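Local coordinates for protein amine Dehydrogenase (Pseudomonas putida, PDB 1JMX) that probably carries electrons through two covalently bound c-type hemes, as the heme-bearing alpha subunit of a quinohemoprotein amine dehydrogenase, at residues A[289-294]-A[298-303]. Numbering follows the deposited sequence.
Sequences VQPAFI and GESEIT
Gln290 and Thr303 form an antiparallel hydrogen-bonded pair in the beta hairpin of strands 285-295 and 299-307, in the immunoglobulin-like (E-set) domain III. The hairpin is an example of a strand that changes partners next to a cis-proline. At Gln290, N donates to Thr303 O at 2.8 Å, and Thr303 N returns a bond to Gln290 O at 3.0 Å, reaching that oxygen from above the carbonyl plane, 42° out of it. The direct backbone pairing stops at the cis peptide before Pro291: Ala292 and Ile294 turn their backbone bonds to strand 354-362, while Gly298 and Ser300 bond to strand 331-338. A water spans the parted strands, donating to Phe293 O and hydrogen-bonding to Ser300 OG.

Apolar side chains pack beside the paired backbones. Val289 and Ile302 cross at a slant, with Val289 CG1 tight against Ile302 CG2 at 3.5 Å; Leu359 of strand 354-362 touches both residues. Pro291 CD rests against Glu301 O at 3.5 Å, with Ile302 CG1 a looser neighbour, and Pro291 CB lies over one face of the Phe293 ring, towards the rim. On the face shared by Gln290 and Thr303, the extended Gln290 side chain carries its amide to the neighbouring barrel, bonding through OE1 to Arg197 and through NE2 to the Val196 carbonyl. Nearer the turn, Ile294 holds CG1 anti to its own N (chi1 -179°), and the bend at chi2 (76°) sets the terminal methyl against the serine: Ile294 CD1 packs 3.4 Å from Ser300 CB.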
ATOM      1  N   VAL A 289      32.722  19.699  -3.661  1.00 21.52           N
ATOM      2  CA  VAL A 289      33.020  21.069  -3.265  1.00 20.58           C
ATOM      3  C   VAL A 289      31.839  21.367  -2.349  1.00 20.59           C
ATOM      4  O   VAL A 289      30.698  21.073  -2.704  1.00 21.52           O
ATOM      5  CB  VAL A 289      32.956  22.053  -4.470  1.00 20.96           C
ATOM      6  CG1 VAL A 289      33.566  23.390  -4.097  1.00 20.38           C
ATOM      7  CG2 VAL A 289      33.649  21.476  -5.677  1.00 20.70           C
ATOM      8  N   GLN A 290      32.097  21.910  -1.165  1.00 20.19           N
ATOM      9  CA  GLN A 290      31.020  22.216  -0.229  1.00 19.97           C
ATOM     10  C   GLN A 290      31.195  23.617   0.354  1.00 19.79           C
ATOM     11  O   GLN A 290      32.059  23.834   1.191  1.00 20.54           O
ATOM     12  CB  GLN A 290      30.998  21.185   0.912  1.00 20.14           C
ATOM     13  CG  GLN A 290      30.971  19.721   0.456  1.00 20.77           C
ATOM     14  CD  GLN A 290      30.824  18.742   1.610  1.00 21.29           C
ATOM     15  OE1 GLN A 290      31.101  19.073   2.756  1.00 22.18           O
ATOM     16  NE2 GLN A 290      30.370  17.534   1.308  1.00 20.77           N
ATOM     17  N   PRO A 291      30.353  24.582  -0.057  1.00 20.43           N
ATOM     18  CA  PRO A 291      29.244  24.511  -1.017  1.00 19.77           C
ATOM     19  C   PRO A 291      29.735  24.387  -2.444  1.00 19.54           C
ATOM     20  O   PRO A 291      30.913  24.610  -2.724  1.00 19.98           O
ATOM     21  CB  PRO A 291      28.540  25.857  -0.834  1.00 20.32           C
ATOM     22  CG  PRO A 291      28.948  26.297   0.545  1.00 21.45           C
ATOM     23  CD  PRO A 291      30.389  25.910   0.580  1.00 20.84           C
ATOM     24  N   ALA A 292      28.807  24.076  -3.346  1.00 18.87           N
ATOM     25  CA  ALA A 292      29.118  23.932  -4.760  1.00 19.78           C
ATOM     26  C   ALA A 292      28.682  25.163  -5.557  1.00 20.66           C
ATOM     27  O   ALA A 292      28.462  25.089  -6.765  1.00 19.60           O
ATOM     28  CB  ALA A 292      28.460  22.679  -5.313  1.00 21.72           C
ATOM     29  N   PHE A 293      28.548  26.292  -4.869  1.00 21.59           N
ATOM     30  CA  PHE A 293      28.159  27.544  -5.508  1.00 22.58           C
ATOM     31  C   PHE A 293      28.806  28.735  -4.804  1.00 23.74           C
ATOM     32  O   PHE A 293      29.089  28.681  -3.601  1.00 23.41           O
ATOM     33  CB  PHE A 293      26.631  27.705  -5.520  1.00 21.17           C
ATOM     34  CG  PHE A 293      25.999  27.653  -4.153  1.00 20.46           C
ATOM     35  CD1 PHE A 293      25.908  28.797  -3.365  1.00 21.83           C
ATOM     36  CD2 PHE A 293      25.487  26.456  -3.654  1.00 20.59           C
ATOM     37  CE1 PHE A 293      25.317  28.749  -2.098  1.00 20.70           C
ATOM     38  CE2 PHE A 293      24.897  26.401  -2.394  1.00 19.20           C
ATOM     39  CZ  PHE A 293      24.814  27.551  -1.617  1.00 21.05           C
ATOM     40  N   ILE A 294      29.045  29.799  -5.565  1.00 24.31           N
ATOM     41  CA  ILE A 294      29.643  31.016  -5.033  1.00 24.83           C
ATOM     42  C   ILE A 294      28.978  32.172  -5.768  1.00 25.60           C
ATOM     43  O   ILE A 294      28.947  32.205  -7.003  1.00 25.80           O
ATOM     44  CB  ILE A 294      31.206  31.043  -5.224  1.00 24.34           C
ATOM     45  CG1 ILE A 294      31.812  32.320  -4.647  1.00 24.09           C
ATOM     46  CG2 ILE A 294      31.580  30.934  -6.684  1.00 24.73           C
ATOM     47  CD1 ILE A 294      31.918  32.330  -3.157  1.00 24.53           C
ATOM     48  N   GLY A 298      31.093  37.840  -3.909  1.00 35.16           N
ATOM     49  CA  GLY A 298      30.884  37.330  -2.565  1.00 35.52           C
ATOM     50  C   GLY A 298      32.108  36.697  -1.924  1.00 35.67           C
ATOM     51  O   GLY A 298      33.116  36.438  -2.579  1.00 36.00           O
ATOM     52  N   GLU A 299      31.995  36.460  -0.622  1.00 36.68           N
ATOM     53  CA  GLU A 299      33.039  35.849   0.192  1.00 37.44           C
ATOM     54  C   GLU A 299      32.414  34.585   0.793  1.00 37.34           C
ATOM     55  O   GLU A 299      31.331  34.648   1.398  1.00 36.76           O
ATOM     56  CB  GLU A 299      33.433  36.812   1.321  1.00 39.63           C
ATOM     57  CG  GLU A 299      34.862  37.342   1.254  1.00 42.12           C
ATOM     58  CD  GLU A 299      35.859  36.442   1.977  1.00 43.80           C
ATOM     59  OE1 GLU A 299      36.727  35.838   1.306  1.00 44.60           O
ATOM     60  OE2 GLU A 299      35.783  36.355   3.226  1.00 43.64           O
ATOM     61  N   SER A 300      33.089  33.446   0.635  1.00 35.85           N
ATOM     62  CA  SER A 300      32.556  32.194   1.160  1.00 34.42           C
ATOM     63  C   SER A 300      33.613  31.175   1.543  1.00 32.30           C
ATOM     64  O   SER A 300      34.647  31.054   0.882  1.00 30.78           O
ATOM     65  CB  SER A 300      31.600  31.563   0.142  1.00 35.48           C
ATOM     66  OG  SER A 300      31.168  30.280   0.562  1.00 36.32           O
ATOM     67  N   GLU A 301      33.334  30.451   2.626  1.00 31.42           N
ATOM     68  CA  GLU A 301      34.224  29.406   3.113  1.00 31.41           C
ATOM     69  C   GLU A 301      33.866  28.146   2.333  1.00 29.99           C
ATOM     70  O   GLU A 301      32.753  27.630   2.450  1.00 30.45           O
ATOM     71  CB  GLU A 301      34.005  29.182   4.611  1.00 34.61           C
ATOM     72  CG  GLU A 301      35.207  28.587   5.377  1.00 40.24           C
ATOM     73  CD  GLU A 301      35.240  27.061   5.409  1.00 43.44           C
ATOM     74  OE1 GLU A 301      34.328  26.447   6.026  1.00 45.64           O
ATOM     75  OE2 GLU A 301      36.199  26.474   4.843  1.00 45.78           O
ATOM     76  N   ILE A 302      34.772  27.717   1.464  1.00 26.93           N
ATOM     77  CA  ILE A 302      34.550  26.525   0.673  1.00 25.05           C
ATOM     78  C   ILE A 302      35.516  25.438   1.110  1.00 25.72           C
ATOM     79  O   ILE A 302      36.685  25.697   1.382  1.00 25.28           O
ATOM     80  CB  ILE A 302      34.752  26.802  -0.816  1.00 24.33           C
ATOM     81  CG1 ILE A 302      33.697  27.786  -1.304  1.00 24.67           C
ATOM     82  CG2 ILE A 302      34.673  25.521  -1.613  1.00 23.72           C
ATOM     83  CD1 ILE A 302      33.764  28.053  -2.793  1.00 26.91           C
ATOM     84  N   THR A 303      35.011  24.217   1.197  1.00 25.23           N
ATOM     85  CA  THR A 303      35.838  23.091   1.578  1.00 24.95           C
ATOM     86  C   THR A 303      35.756  21.994   0.518  1.00 24.20           C
ATOM     87  O   THR A 303      34.693  21.711  -0.020  1.00 23.85           O
ATOM     88  CB  THR A 303      35.491  22.569   2.992  1.00 25.48           C
ATOM     89  OG1 THR A 303      35.415  21.138   2.980  1.00 28.38           O
ATOM     90  CG2 THR A 303      34.193  23.165   3.505  1.00 24.81           C
TER
HETATM   91  O   HOH W   1      28.672  30.026  -1.021  1.00 28.55           O